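Local coordinates for protein glutathione S-transferase (Vibrio parahaemolyticus, PDB 7MIQ) that probably catalyses the conjugation of glutathione to electrophilic compounds, as a dimeric glutathione S-transferase of the Gtt2 class, at residues Ser150-Glu153 with Thr157-Phe160; Val162-Gly167 with Ala190-Gln195; His98-Phe103 with Leu139-Thr144; Ser16-Glu21 with Ala82-Asn87; Ala108-Phe113 with Ile171-Asn176. All blocks are in the same frame, centred on the assembly; numbering follows the deposited sequence. Where two conformers were deposited one is given.

Contacts 1, 2, 3 and 5 lie in the helical part of the subunit, and contact 4 joins it to the thioredoxin-like part. Helix 162-177 is the common core: it carries one side each of contacts 2 and 5, whose centres are about 15 Å apart, and Thr166 OG1 of contact 2 lies 2.7 Å from His98 NE2 of contact 3, a probable hydrogen bond. Contact 2 is tied to contact 4 by Val162 N and Leu83 O, 2.8 Å apart, and to contact 1 through Glu153 and Arg191. Phe160 of contact 1 packs on Leu83. Contacts 4 and 5, with centres about 23 Å apart, occupy opposite sides of the chain's centre, contact 5 probably toward the substrate pocket.

Contact 1 (Ser150-Glu153 with Thr157-Phe160); sequences SESE and TDQF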
# COMPACT_ATOMS: atom_id res chain seq x y z
N SER A 150 0.70 -19.08 -13.42
CA SER A 150 0.80 -20.46 -13.87
C SER A 150 0.51 -21.45 -12.75
O SER A 150 0.26 -22.63 -13.02
CB SER A 150 2.19 -20.74 -14.45
OG SER A 150 3.17 -20.82 -13.44
N GLU A 151 0.54 -21.00 -11.49
CA GLU A 151 0.28 -21.86 -10.35
C GLU A 151 -0.99 -21.51 -9.59
O GLU A 151 -1.43 -22.31 -8.76
CB GLU A 151 1.47 -21.83 -9.37
CG GLU A 151 1.61 -20.51 -8.62
CD GLU A 151 2.73 -20.53 -7.61
OE1 GLU A 151 3.55 -21.48 -7.64
OE2 GLU A 151 2.80 -19.59 -6.78
N SER A 152 -1.59 -20.35 -9.85
CA SER A 152 -2.80 -19.91 -9.16
C SER A 152 -3.78 -19.37 -10.19
O SER A 152 -3.37 -18.71 -11.15
CB SER A 152 -2.47 -18.84 -8.11
OG SER A 152 -3.62 -18.46 -7.36
N GLU A 153 -5.07 -19.67 -10.02
CA GLU A 153 -6.05 -19.18 -10.98
C GLU A 153 -6.18 -17.66 -10.92
O GLU A 153 -6.38 -17.01 -11.95
CB GLU A 153 -7.40 -19.85 -10.75
CG GLU A 153 -8.39 -19.53 -11.87
CD GLU A 153 -9.69 -20.31 -11.77
OE1 GLU A 153 -9.84 -21.11 -10.83
OE2 GLU A 153 -10.56 -20.10 -12.64
N THR A 157 -5.05 -15.53 -4.43
CA THR A 157 -5.51 -16.84 -3.97
C THR A 157 -6.08 -17.59 -5.18
O THR A 157 -5.92 -17.17 -6.33
CB THR A 157 -6.58 -16.70 -2.87
OG1 THR A 157 -7.75 -16.08 -3.42
CG2 THR A 157 -6.08 -15.87 -1.69
N ASP A 158 -6.75 -18.71 -4.91
CA ASP A 158 -7.49 -19.41 -5.95
C ASP A 158 -8.86 -18.80 -6.21
O ASP A 158 -9.59 -19.31 -7.07
CB ASP A 158 -7.63 -20.89 -5.60
CG ASP A 158 -6.34 -21.66 -5.81
OD1 ASP A 158 -5.73 -21.50 -6.89
OD2 ASP A 158 -5.93 -22.40 -4.89
N GLN A 159 -9.23 -17.73 -5.51
CA GLN A 159 -10.50 -17.06 -5.73
C GLN A 159 -10.25 -15.63 -6.21
O GLN A 159 -9.25 -15.00 -5.84
CB GLN A 159 -11.36 -17.04 -4.45
CG GLN A 159 -12.03 -18.36 -4.12
CD GLN A 159 -11.06 -19.41 -3.62
OE1 GLN A 159 -10.33 -19.18 -2.65
NE2 GLN A 159 -11.03 -20.56 -4.28
N PHE A 160 -11.17 -15.14 -7.04
CA PHE A 160 -11.14 -13.75 -7.46
C PHE A 160 -11.19 -12.84 -6.23
O PHE A 160 -11.99 -13.06 -5.32
CB PHE A 160 -12.33 -13.46 -8.39
CG PHE A 160 -12.44 -12.03 -8.82
CD1 PHE A 160 -11.70 -11.55 -9.90
CD2 PHE A 160 -13.29 -11.15 -8.16
CE1 PHE A 160 -11.81 -10.23 -10.31
CE2 PHE A 160 -13.40 -9.83 -8.56
CZ PHE A 160 -12.66 -9.37 -9.64
O HOH W 1 -8.98 -21.63 -8.42
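Glu153 and Asp158 face each other across the short loop that leads from helix 127-151 to helix 162-177 in the helical domain of the glutathione S-transferase fold, and one water joins them. The far arm holds an ST turn, in which Gln159 N donates to Thr157 OG1 over 3.0 Å. The Glu153 chain starts with CB 4.3 Å from Asp158 O. CG stands anti to the backbone N (chi1 -171°), and with the next torsion also extended, CG and CD of Glu153 draw away from Asp158 O, to 5.0 and 4.8 Å, before OE1 turns back to the water. At the tip the two oxygens part company: OE2 accepts from Gln195 NE2 on helix 187-196, while the water donates a hydrogen bond to Glu153 OE1 at 2.6 Å. The same water donates its second hydrogen bond to Asp158 O, 2.8 Å away, so both its hydrogens are used in bridging the arms. Glu153 OE1 and Asp158 OD1, like charges, are not in contact, at 5.7 Å. Glu153 O accepts a hydrogen bond from Arg191 NH1 of helix 187-196. Buried Ser152 points its CB toward the second arm. Its OG lies 2.8 Å from Thr157 O at an angle too poor for a hydrogen bond, and bonds instead to Tyr154 O.

Contact 2 (Val162-Gly167 with Ala190-Gln195); sequences VVDITG and ARWFEQ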
# COMPACT_ATOMS: atom_id res chain seq x y z
N VAL A 162 -9.88 -8.55 -4.68
CA VAL A 162 -9.59 -7.17 -5.03
C VAL A 162 -8.24 -7.05 -5.74
O VAL A 162 -8.03 -6.13 -6.54
CB VAL A 162 -9.64 -6.28 -3.77
CG1 VAL A 162 -8.53 -6.66 -2.80
CG2 VAL A 162 -9.58 -4.80 -4.14
N VAL A 163 -7.31 -7.97 -5.47
CA VAL A 163 -6.01 -7.91 -6.13
C VAL A 163 -6.15 -8.09 -7.63
O VAL A 163 -5.38 -7.52 -8.42
CB VAL A 163 -5.05 -8.96 -5.53
CG1 VAL A 163 -3.66 -8.84 -6.16
CG2 VAL A 163 -4.96 -8.80 -4.02
N ASP A 164 -7.15 -8.87 -8.06
CA ASP A 164 -7.35 -9.08 -9.49
C ASP A 164 -7.93 -7.84 -10.17
O ASP A 164 -7.68 -7.61 -11.35
CB ASP A 164 -8.24 -10.30 -9.71
CG ASP A 164 -7.63 -11.56 -9.13
OD1 ASP A 164 -6.68 -12.10 -9.75
OD2 ASP A 164 -8.07 -12.00 -8.05
N ILE A 165 -8.70 -7.03 -9.43
CA ILE A 165 -9.12 -5.74 -9.97
C ILE A 165 -7.90 -4.86 -10.20
O ILE A 165 -7.73 -4.25 -11.26
CB ILE A 165 -10.13 -5.06 -9.03
CG1 ILE A 165 -11.35 -5.96 -8.81
CG2 ILE A 165 -10.55 -3.70 -9.58
CD1 ILE A 165 -12.34 -5.39 -7.82
N THR A 166 -7.03 -4.79 -9.19
CA THR A 166 -5.82 -3.97 -9.29
C THR A 166 -4.87 -4.50 -10.36
O THR A 166 -4.27 -3.72 -11.10
CB THR A 166 -5.14 -3.92 -7.92
OG1 THR A 166 -6.02 -3.29 -6.98
CG2 THR A 166 -3.83 -3.14 -7.99
N GLY A 167 -4.74 -5.82 -10.46
CA GLY A 167 -3.90 -6.38 -11.51
C GLY A 167 -4.41 -6.06 -12.90
O GLY A 167 -3.64 -5.78 -13.81
N ALA A 190 -2.07 -13.62 -19.85
CA ALA A 190 -3.10 -13.52 -20.89
C ALA A 190 -4.31 -14.37 -20.53
O ALA A 190 -5.45 -13.90 -20.62
CB ALA A 190 -2.51 -13.94 -22.24
N ARG A 191 -4.08 -15.63 -20.13
CA ARG A 191 -5.17 -16.50 -19.67
C ARG A 191 -5.99 -15.83 -18.58
O ARG A 191 -7.22 -15.77 -18.65
CB ARG A 191 -4.59 -17.83 -19.17
CG ARG A 191 -5.61 -18.90 -18.75
CD ARG A 191 -6.13 -18.73 -17.31
NE ARG A 191 -5.07 -18.65 -16.30
CZ ARG A 191 -5.26 -18.25 -15.05
NH1 ARG A 191 -6.45 -17.87 -14.62
NH2 ARG A 191 -4.23 -18.22 -14.21
N TRP A 192 -5.31 -15.37 -17.53
CA TRP A 192 -5.99 -14.72 -16.41
C TRP A 192 -6.72 -13.46 -16.87
O TRP A 192 -7.87 -13.23 -16.48
CB TRP A 192 -4.97 -14.42 -15.31
CG TRP A 192 -5.38 -13.35 -14.33
CD1 TRP A 192 -6.09 -13.51 -13.17
CD2 TRP A 192 -5.06 -11.95 -14.40
NE1 TRP A 192 -6.25 -12.30 -12.54
CE2 TRP A 192 -5.62 -11.33 -13.27
CE3 TRP A 192 -4.35 -11.17 -15.32
CZ2 TRP A 192 -5.51 -9.96 -13.04
CZ3 TRP A 192 -4.24 -9.81 -15.09
CH2 TRP A 192 -4.81 -9.22 -13.95
N PHE A 193 -6.07 -12.65 -17.71
CA PHE A 193 -6.70 -11.42 -18.16
C PHE A 193 -7.92 -11.70 -19.03
O PHE A 193 -8.94 -11.01 -18.91
CB PHE A 193 -5.69 -10.56 -18.91
CG PHE A 193 -6.14 -9.14 -19.12
CD1 PHE A 193 -6.94 -8.80 -20.20
CD2 PHE A 193 -5.78 -8.15 -18.23
CE1 PHE A 193 -7.36 -7.50 -20.39
CE2 PHE A 193 -6.20 -6.84 -18.41
CZ PHE A 193 -7.00 -6.52 -19.49
N GLU A 194 -7.83 -12.69 -19.91
CA GLU A 194 -9.01 -13.08 -20.69
C GLU A 194 -10.15 -13.47 -19.76
O GLU A 194 -11.31 -13.13 -20.01
CB GLU A 194 -8.65 -14.24 -21.62
CG GLU A 194 -9.82 -14.82 -22.41
CD GLU A 194 -10.01 -14.17 -23.77
OE1 GLU A 194 -9.20 -13.30 -24.14
OE2 GLU A 194 -10.98 -14.54 -24.47
N GLN A 195 -9.83 -14.16 -18.67
CA GLN A 195 -10.83 -14.61 -17.71
C GLN A 195 -11.44 -13.43 -16.96
O GLN A 195 -12.67 -13.28 -16.90
CB GLN A 195 -10.17 -15.60 -16.75
CG GLN A 195 -11.08 -16.42 -15.88
CD GLN A 195 -10.32 -17.54 -15.19
OE1 GLN A 195 -9.26 -17.97 -15.66
NE2 GLN A 195 -10.85 -18.02 -14.08
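Trp192 swings its indole toward helix 162-177 because CG lies roughly anti to the backbone N (chi1 159°), while Asp164 sets its carboxylate anti to its own carbonyl carbon (chi1 -60°), bringing OD1 up to the pyrrole edge of the ring. Trp192 NE1 donates to Asp164 OD1 over 2.8 Å, with an N-H...O angle of 148°. The bond is bent at both ends: the acceptor is tilted out of the indole plane, and the donor reaches OD1 on its anti side, off the carboxylate plane. Farther along the same ring edge, Trp192 CZ2 comes to 3.6 Å from the carbonyl oxygen of Asp164, and CH2 to 3.4 Å from Gly167 C. Gly167 has no side chain, which lets the benzene end of the indole lie against bare helix backbone. The site is the N-terminal turn of the central helix of the glutathione S-transferase C-terminal domain. Here Asp164 OD2 accepts from Ser161 N, one half of the N-capping box known from this family, while Ser161 OG accepts from Val163 N. Asp164 OD1 takes a further bond from Ile155 N, so the buried carboxylate has three N-H donors, which would probably favour its charged form. Trp192 CB sits 3.7 Å above one face of the Arg191 guanidinium, toward its rim. Arg191 NH1 donates in its own plane to Gln195 OE1 at 3.0 Å, one turn on, from above the amide's carbonyl plane.

Contact 3 (His98-Phe103 with Leu139-Thr144); sequences HRVVEF and LEFLPT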
# COMPACT_ATOMS: atom_id res chain seq x y z
N HIS A 98 -1.58 -7.80 -2.93
CA HIS A 98 -2.03 -6.46 -3.29
C HIS A 98 -0.87 -5.48 -3.26
O HIS A 98 -0.68 -4.70 -4.19
CB HIS A 98 -3.15 -5.98 -2.37
CG HIS A 98 -4.15 -5.09 -3.05
ND1 HIS A 98 -5.25 -4.58 -2.41
CD2 HIS A 98 -4.21 -4.65 -4.33
CE1 HIS A 98 -5.95 -3.84 -3.26
NE2 HIS A 98 -5.34 -3.87 -4.43
N ARG A 99 -0.05 -5.55 -2.21
CA ARG A 99 1.07 -4.62 -2.08
C ARG A 99 2.16 -4.91 -3.11
O ARG A 99 2.77 -3.97 -3.64
CB ARG A 99 1.63 -4.69 -0.66
CG ARG A 99 0.67 -4.08 0.35
CD ARG A 99 1.09 -4.27 1.80
NE ARG A 99 0.28 -3.40 2.64
CZ ARG A 99 0.59 -2.14 2.94
NH1 ARG A 99 1.75 -1.62 2.57
NH2 ARG A 99 -0.28 -1.39 3.61
N VAL A 100 2.40 -6.18 -3.41
CA VAL A 100 3.38 -6.53 -4.44
C VAL A 100 2.93 -5.98 -5.80
O VAL A 100 3.71 -5.32 -6.51
CB VAL A 100 3.59 -8.05 -4.49
CG1 VAL A 100 4.37 -8.44 -5.73
CG2 VAL A 100 4.32 -8.52 -3.24
N VAL A 101 1.67 -6.23 -6.17
CA VAL A 101 1.17 -5.74 -7.46
C VAL A 101 1.18 -4.21 -7.49
O VAL A 101 1.51 -3.60 -8.51
CB VAL A 101 -0.23 -6.31 -7.75
CG1 VAL A 101 -0.86 -5.61 -8.94
CG2 VAL A 101 -0.15 -7.82 -8.01
N GLU A 102 0.80 -3.56 -6.39
CA GLU A 102 0.71 -2.08 -6.35
C GLU A 102 2.12 -1.46 -6.45
O GLU A 102 2.34 -0.71 -7.38
CB GLU A 102 -0.04 -1.58 -5.12
CG GLU A 102 -1.53 -1.69 -5.25
CD GLU A 102 -2.25 -1.28 -3.98
OE1 GLU A 102 -1.89 -1.80 -2.91
OE2 GLU A 102 -3.16 -0.46 -4.08
N PHE A 103 3.05 -1.81 -5.55
CA PHE A 103 4.39 -1.23 -5.62
C PHE A 103 5.13 -1.64 -6.89
O PHE A 103 5.55 -0.79 -7.68
CB PHE A 103 5.24 -1.63 -4.41
CG PHE A 103 6.50 -0.82 -4.26
CD1 PHE A 103 6.44 0.48 -3.79
CD2 PHE A 103 7.73 -1.36 -4.59
CE1 PHE A 103 7.59 1.23 -3.65
CE2 PHE A 103 8.89 -0.61 -4.46
CZ PHE A 103 8.82 0.68 -3.99
N LEU A 139 8.59 -4.17 -16.64
CA LEU A 139 9.01 -5.33 -17.41
C LEU A 139 9.63 -6.41 -16.53
O LEU A 139 9.48 -7.60 -16.82
CB LEU A 139 9.99 -4.90 -18.51
CG LEU A 139 9.46 -3.94 -19.58
CD1 LEU A 139 10.60 -3.42 -20.45
CD2 LEU A 139 8.41 -4.63 -20.43
N GLU A 140 10.33 -6.01 -15.47
CA GLU A 140 10.95 -7.00 -14.59
C GLU A 140 9.92 -7.70 -13.71
O GLU A 140 10.14 -8.85 -13.30
CB GLU A 140 12.02 -6.33 -13.73
CG GLU A 140 13.24 -5.89 -14.52
CD GLU A 140 14.20 -5.06 -13.68
OE1 GLU A 140 13.85 -4.72 -12.53
OE2 GLU A 140 15.30 -4.73 -14.19
N PHE A 141 8.80 -7.04 -13.40
CA PHE A 141 7.80 -7.68 -12.56
C PHE A 141 6.91 -8.64 -13.34
O PHE A 141 6.39 -9.60 -12.76
CB PHE A 141 6.94 -6.62 -11.86
CG PHE A 141 5.79 -7.19 -11.07
CD1 PHE A 141 6.02 -8.06 -10.02
CD2 PHE A 141 4.48 -6.85 -11.39
CE1 PHE A 141 4.96 -8.59 -9.30
CE2 PHE A 141 3.42 -7.37 -10.66
CZ PHE A 141 3.66 -8.25 -9.62
N LEU A 142 6.74 -8.42 -14.64
CA LEU A 142 5.83 -9.26 -15.42
C LEU A 142 6.15 -10.75 -15.38
O LEU A 142 5.20 -11.54 -15.27
CB LEU A 142 5.78 -8.77 -16.87
CG LEU A 142 5.13 -7.41 -17.13
CD1 LEU A 142 5.34 -7.01 -18.59
CD2 LEU A 142 3.65 -7.45 -16.79
N PRO A 143 7.41 -11.20 -15.47
CA PRO A 143 7.66 -12.64 -15.31
C PRO A 143 7.21 -13.18 -13.97
O PRO A 143 6.68 -14.29 -13.89
CB PRO A 143 9.18 -12.75 -15.49
CG PRO A 143 9.57 -11.57 -16.28
CD PRO A 143 8.63 -10.47 -15.87
N THR A 144 7.41 -12.41 -12.89
CA THR A 144 6.96 -12.84 -11.57
C THR A 144 5.45 -13.03 -11.55
O THR A 144 4.94 -14.00 -10.96
CB THR A 144 7.39 -11.82 -10.51
OG1 THR A 144 8.81 -11.67 -10.55
CG2 THR A 144 6.96 -12.28 -9.13
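Val100 meets the far end of the Phe141 ring with its CG1 methyl, 3.6 Å from CE1. The phenyl group leaves helix 127-151 with CG anti to the backbone N (chi1 174°); its CB points toward helix 88-114, and the ring spans the distance between backbones whose nearest CA atoms, those of Val101 and Phe141, are 8.6 Å apart. Phe141 CZ lies against both valines: 4.0 Å from Val100 CG1, 4.1 Å from Val101 CA and 4.2 Å from Val101 CG2. Both valines turn CG1 anti to their backbone N, yet Val100 touches with this branch and Val101 with the other. All three residues are buried and the contact is wholly apolar. Ile155 packs on Val101, and Gln104 packs on Phe141. Helix 88-114 also meets the second subunit: Arg99 packs on Val67 of that subunit, and Val100 itself reaches its Val48. A long helix with one flank in the helical bundle and another in the dimer interface is characteristic of the C-terminal domain of dimeric glutathione S-transferases.

Contact 4 (Ser16-Glu21 with Ala82-Asn87); sequences SIFLKE and ALFGAN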
# COMPACT_ATOMS: atom_id res chain seq x y z
N SER A 16 -15.21 1.72 -9.07
CA SER A 16 -16.41 1.40 -9.84
C SER A 16 -16.54 -0.10 -10.08
O SER A 16 -17.63 -0.67 -9.95
CB SER A 16 -16.40 2.14 -11.18
OG SER A 16 -16.58 3.53 -11.01
N ILE A 17 -15.44 -0.76 -10.44
CA ILE A 17 -15.48 -2.21 -10.67
C ILE A 17 -15.80 -2.95 -9.38
O ILE A 17 -16.61 -3.89 -9.37
CB ILE A 17 -14.15 -2.68 -11.28
CG1 ILE A 17 -13.94 -2.05 -12.67
CG2 ILE A 17 -14.09 -4.20 -11.37
CD1 ILE A 17 -12.52 -2.23 -13.19
N PHE A 18 -15.17 -2.54 -8.28
CA PHE A 18 -15.43 -3.16 -6.98
C PHE A 18 -16.90 -3.02 -6.59
O PHE A 18 -17.53 -3.99 -6.14
CB PHE A 18 -14.53 -2.51 -5.92
CG PHE A 18 -14.50 -3.24 -4.61
CD1 PHE A 18 -15.50 -3.07 -3.67
CD2 PHE A 18 -13.44 -4.08 -4.30
CE1 PHE A 18 -15.46 -3.74 -2.46
CE2 PHE A 18 -13.38 -4.75 -3.09
CZ PHE A 18 -14.40 -4.58 -2.17
N LEU A 19 -17.47 -1.83 -6.77
CA LEU A 19 -18.87 -1.62 -6.43
C LEU A 19 -19.78 -2.51 -7.27
O LEU A 19 -20.75 -3.07 -6.76
CB LEU A 19 -19.22 -0.14 -6.62
CG LEU A 19 -20.44 0.40 -5.89
CD1 LEU A 19 -20.37 0.07 -4.41
CD2 LEU A 19 -20.52 1.90 -6.10
N LYS A 20 -19.47 -2.66 -8.56
CA LYS A 20 -20.27 -3.55 -9.40
C LYS A 20 -20.14 -5.00 -8.95
O LYS A 20 -21.13 -5.74 -8.95
CB LYS A 20 -19.86 -3.42 -10.87
CG LYS A 20 -20.50 -2.25 -11.59
CD LYS A 20 -20.04 -2.19 -13.04
CE LYS A 20 -20.71 -1.05 -13.79
NZ LYS A 20 -20.17 -0.90 -15.17
N GLU A 21 -18.93 -5.44 -8.57
CA GLU A 21 -18.74 -6.82 -8.14
C GLU A 21 -19.62 -7.15 -6.94
O GLU A 21 -20.27 -8.20 -6.90
CB GLU A 21 -17.27 -7.08 -7.80
CG GLU A 21 -16.35 -7.28 -9.01
CD GLU A 21 -16.58 -8.62 -9.71
OE1 GLU A 21 -17.23 -9.52 -9.13
OE2 GLU A 21 -16.11 -8.77 -10.86
N ALA A 82 -16.14 -12.19 -0.72
CA ALA A 82 -14.90 -12.14 0.08
C ALA A 82 -13.73 -11.52 -0.71
O ALA A 82 -12.66 -12.10 -0.83
CB ALA A 82 -14.54 -13.53 0.59
N LEU A 83 -13.96 -10.33 -1.28
CA LEU A 83 -12.95 -9.74 -2.15
C LEU A 83 -11.65 -9.40 -1.42
O LEU A 83 -10.60 -9.30 -2.05
CB LEU A 83 -13.50 -8.49 -2.85
CG LEU A 83 -14.58 -8.74 -3.91
CD1 LEU A 83 -14.96 -7.47 -4.64
CD2 LEU A 83 -14.14 -9.82 -4.90
N PHE A 84 -11.70 -9.23 -0.10
CA PHE A 84 -10.48 -9.03 0.68
C PHE A 84 -9.97 -10.31 1.31
O PHE A 84 -8.97 -10.27 2.03
CB PHE A 84 -10.70 -7.96 1.75
CG PHE A 84 -10.67 -6.55 1.22
CD1 PHE A 84 -9.46 -5.92 0.96
CD2 PHE A 84 -11.84 -5.85 0.98
CE1 PHE A 84 -9.42 -4.63 0.47
CE2 PHE A 84 -11.81 -4.55 0.49
CZ PHE A 84 -10.60 -3.94 0.23
N GLY A 85 -10.61 -11.45 1.04
CA GLY A 85 -10.15 -12.72 1.58
C GLY A 85 -11.18 -13.36 2.48
O GLY A 85 -11.80 -12.68 3.29
N ALA A 86 -11.37 -14.68 2.34
CA ALA A 86 -12.45 -15.38 3.03
C ALA A 86 -12.07 -15.91 4.41
O ALA A 86 -12.96 -16.21 5.21
CB ALA A 86 -12.96 -16.54 2.17
N ASN A 87 -10.78 -16.06 4.69
CA ASN A 87 -10.32 -16.56 5.98
C ASN A 87 -8.99 -15.88 6.31
O ASN A 87 -8.51 -15.04 5.56
CB ASN A 87 -10.19 -18.09 5.95
CG ASN A 87 -9.29 -18.58 4.83
OD1 ASN A 87 -8.18 -18.08 4.63
ND2 ASN A 87 -9.76 -19.57 4.08
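Phe18 receives Leu83 on one face in a CH-pi contact. The methyl CD1 stands 3.8 Å from the ring centroid and only 23° off the normal, and Leu83 CD1 is 3.5 Å from Phe18 CE2. Phe18 CG is anti to its backbone N (chi1 -168°), which carries the ring along the helix flank and out to the loop, and the two side chains run past each other in opposite directions. An aromatic pair follows: the rings of Phe18 and Phe84 have centroids 5.8 Å apart and planes inclined at 49°, neither stacked nor edge-to-face, with Phe18 CZ 3.7 Å from Phe84 CE2. The purely aliphatic share belongs to Glu21, whose CB lies 3.9 Å from Leu83 CD1. Its chain then bends, and OE2 forms a salt bridge with Arg199. Backbone bonding shapes the loop, since a type I turn from Ala82 to Gly85, closed by Gly85 N to Ala82 O at 2.8 Å, presents Leu83 and Phe84 side by side. Helix 10-22 is the crossover between parallel strands 2-5 and 27-30, the beta-alpha-beta unit of the thioredoxin fold. Its Phe18 also packs on Cys70 and Asp74 of helix 66-76 and on Val162 and Ile165 of helix 162-177, placing the loop before helix 88-114 in the seam between the two domains.

Contact 5 (Ala108-Phe113 with Ile171-Asn176); sequences AAFQAF and IGFAVN
Phe173 drives the edge of its ring into the face of Phe110. The centroids are 4.4 Å apart, the planes are inclined at 56°, and Phe173 CZ comes to 3.3 Å from Phe110 CE1, a tight approach. A neighbouring part of the same ring meets Phe113: Phe173 CE1 lies 3.7 Å from Phe113 CD2, in an offset edge-to-face pair with planes at 75° and centroids 5.6 Å apart. At the root of the side chain, Phe173 CB rests 3.7 Å from Ala109 CB, and this small residue lets the CA atoms of the two come within 6.2 Å. The Phe173 torsion (chi1 -104°) is away from the staggered positions, as is that of Phe110, consistent with the close CZ to CE1 approach. Helix 88-114 and helix 162-177, running in broadly the same direction, have segment axes 9.6 Å apart. Farther out, Asp37 touches Phe110, the ring of Phe211, in a probable tag remnant, meets Phe173, and Ile171 packs on Trp192 and Phe193 of helix 187-196. Such an aromatic cluster, where helix 88-114 nears the thioredoxin-like domain, is consistent with the usual location of the hydrophobic substrate pocket in glutathione S-transferases.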
# COMPACT_ATOMS: atom_id res chain seq x y z
N ALA A 108 4.71 1.61 -10.53
CA ALA A 108 5.73 1.78 -11.55
C ALA A 108 5.12 2.08 -12.92
O ALA A 108 5.71 2.83 -13.70
CB ALA A 108 6.61 0.53 -11.63
N ALA A 109 3.95 1.51 -13.21
CA ALA A 109 3.29 1.79 -14.49
C ALA A 109 2.78 3.22 -14.54
O ALA A 109 2.89 3.89 -15.57
CB ALA A 109 2.15 0.80 -14.72
N PHE A 110 2.21 3.70 -13.43
CA PHE A 110 1.81 5.10 -13.33
C PHE A 110 2.99 6.02 -13.62
O PHE A 110 2.89 6.94 -14.44
CB PHE A 110 1.26 5.40 -11.93
CG PHE A 110 -0.24 5.30 -11.82
CD1 PHE A 110 -1.06 6.29 -12.34
CD2 PHE A 110 -0.83 4.23 -11.16
CE1 PHE A 110 -2.43 6.21 -12.23
CE2 PHE A 110 -2.21 4.15 -11.05
CZ PHE A 110 -3.01 5.14 -11.58
N GLN A 111 4.12 5.79 -12.95
CA GLN A 111 5.27 6.67 -13.09
C GLN A 111 5.82 6.66 -14.52
O GLN A 111 6.20 7.71 -15.05
CB GLN A 111 6.36 6.28 -12.10
CG GLN A 111 6.01 6.55 -10.65
CD GLN A 111 5.78 8.03 -10.38
OE1 GLN A 111 6.44 8.88 -10.97
NE2 GLN A 111 4.85 8.33 -9.48
N ALA A 112 5.87 5.48 -15.15
CA ALA A 112 6.34 5.42 -16.53
C ALA A 112 5.36 6.11 -17.47
O ALA A 112 5.78 6.75 -18.44
CB ALA A 112 6.55 3.96 -16.94
N PHE A 113 4.07 6.00 -17.19
CA PHE A 113 3.06 6.61 -18.05
C PHE A 113 3.10 8.13 -17.97
O PHE A 113 3.11 8.81 -19.00
CB PHE A 113 1.67 6.07 -17.68
CG PHE A 113 0.59 6.47 -18.64
CD1 PHE A 113 0.61 6.04 -19.96
CD2 PHE A 113 -0.48 7.25 -18.22
CE1 PHE A 113 -0.39 6.39 -20.84
CE2 PHE A 113 -1.49 7.61 -19.10
CZ PHE A 113 -1.45 7.18 -20.41
N ILE A 171 -2.24 -4.26 -15.75
CA ILE A 171 -1.98 -4.80 -17.08
C ILE A 171 -2.58 -3.90 -18.15
O ILE A 171 -2.00 -3.74 -19.23
CB ILE A 171 -2.48 -6.26 -17.18
CG1 ILE A 171 -1.64 -7.18 -16.29
CG2 ILE A 171 -2.47 -6.75 -18.62
CD1 ILE A 171 -0.13 -7.11 -16.55
N GLY A 172 -3.74 -3.29 -17.87
CA GLY A 172 -4.27 -2.29 -18.79
C GLY A 172 -3.30 -1.14 -19.02
O GLY A 172 -3.11 -0.69 -20.15
N PHE A 173 -2.67 -0.65 -17.94
CA PHE A 173 -1.62 0.35 -18.07
C PHE A 173 -0.52 -0.14 -19.01
O PHE A 173 -0.12 0.56 -19.95
CB PHE A 173 -1.03 0.67 -16.70
CG PHE A 173 -1.48 1.98 -16.12
CD1 PHE A 173 -1.07 3.18 -16.67
CD2 PHE A 173 -2.30 2.01 -15.00
CE1 PHE A 173 -1.47 4.38 -16.13
CE2 PHE A 173 -2.71 3.22 -14.46
CZ PHE A 173 -2.30 4.40 -15.03
N ALA A 174 -0.01 -1.35 -18.75
CA ALA A 174 1.15 -1.85 -19.49
C ALA A 174 0.85 -1.99 -20.98
O ALA A 174 1.66 -1.59 -21.82
CB ALA A 174 1.59 -3.19 -18.91
N VAL A 175 -0.31 -2.55 -21.32
CA VAL A 175 -0.63 -2.83 -22.72
C VAL A 175 -1.13 -1.57 -23.43
O VAL A 175 -0.63 -1.20 -24.49
CB VAL A 175 -1.66 -3.97 -22.81
CG1 VAL A 175 -2.12 -4.15 -24.25
CG2 VAL A 175 -1.07 -5.27 -22.26
N ASN A 176 -2.14 -0.90 -22.86
CA ASN A 176 -2.80 0.20 -23.55
C ASN A 176 -2.18 1.56 -23.27
O ASN A 176 -2.46 2.51 -24.00
CB ASN A 176 -4.29 0.23 -23.17
CG ASN A 176 -5.06 -0.92 -23.76
OD1 ASN A 176 -4.49 -1.77 -24.45
ND2 ASN A 176 -6.37 -0.97 -23.50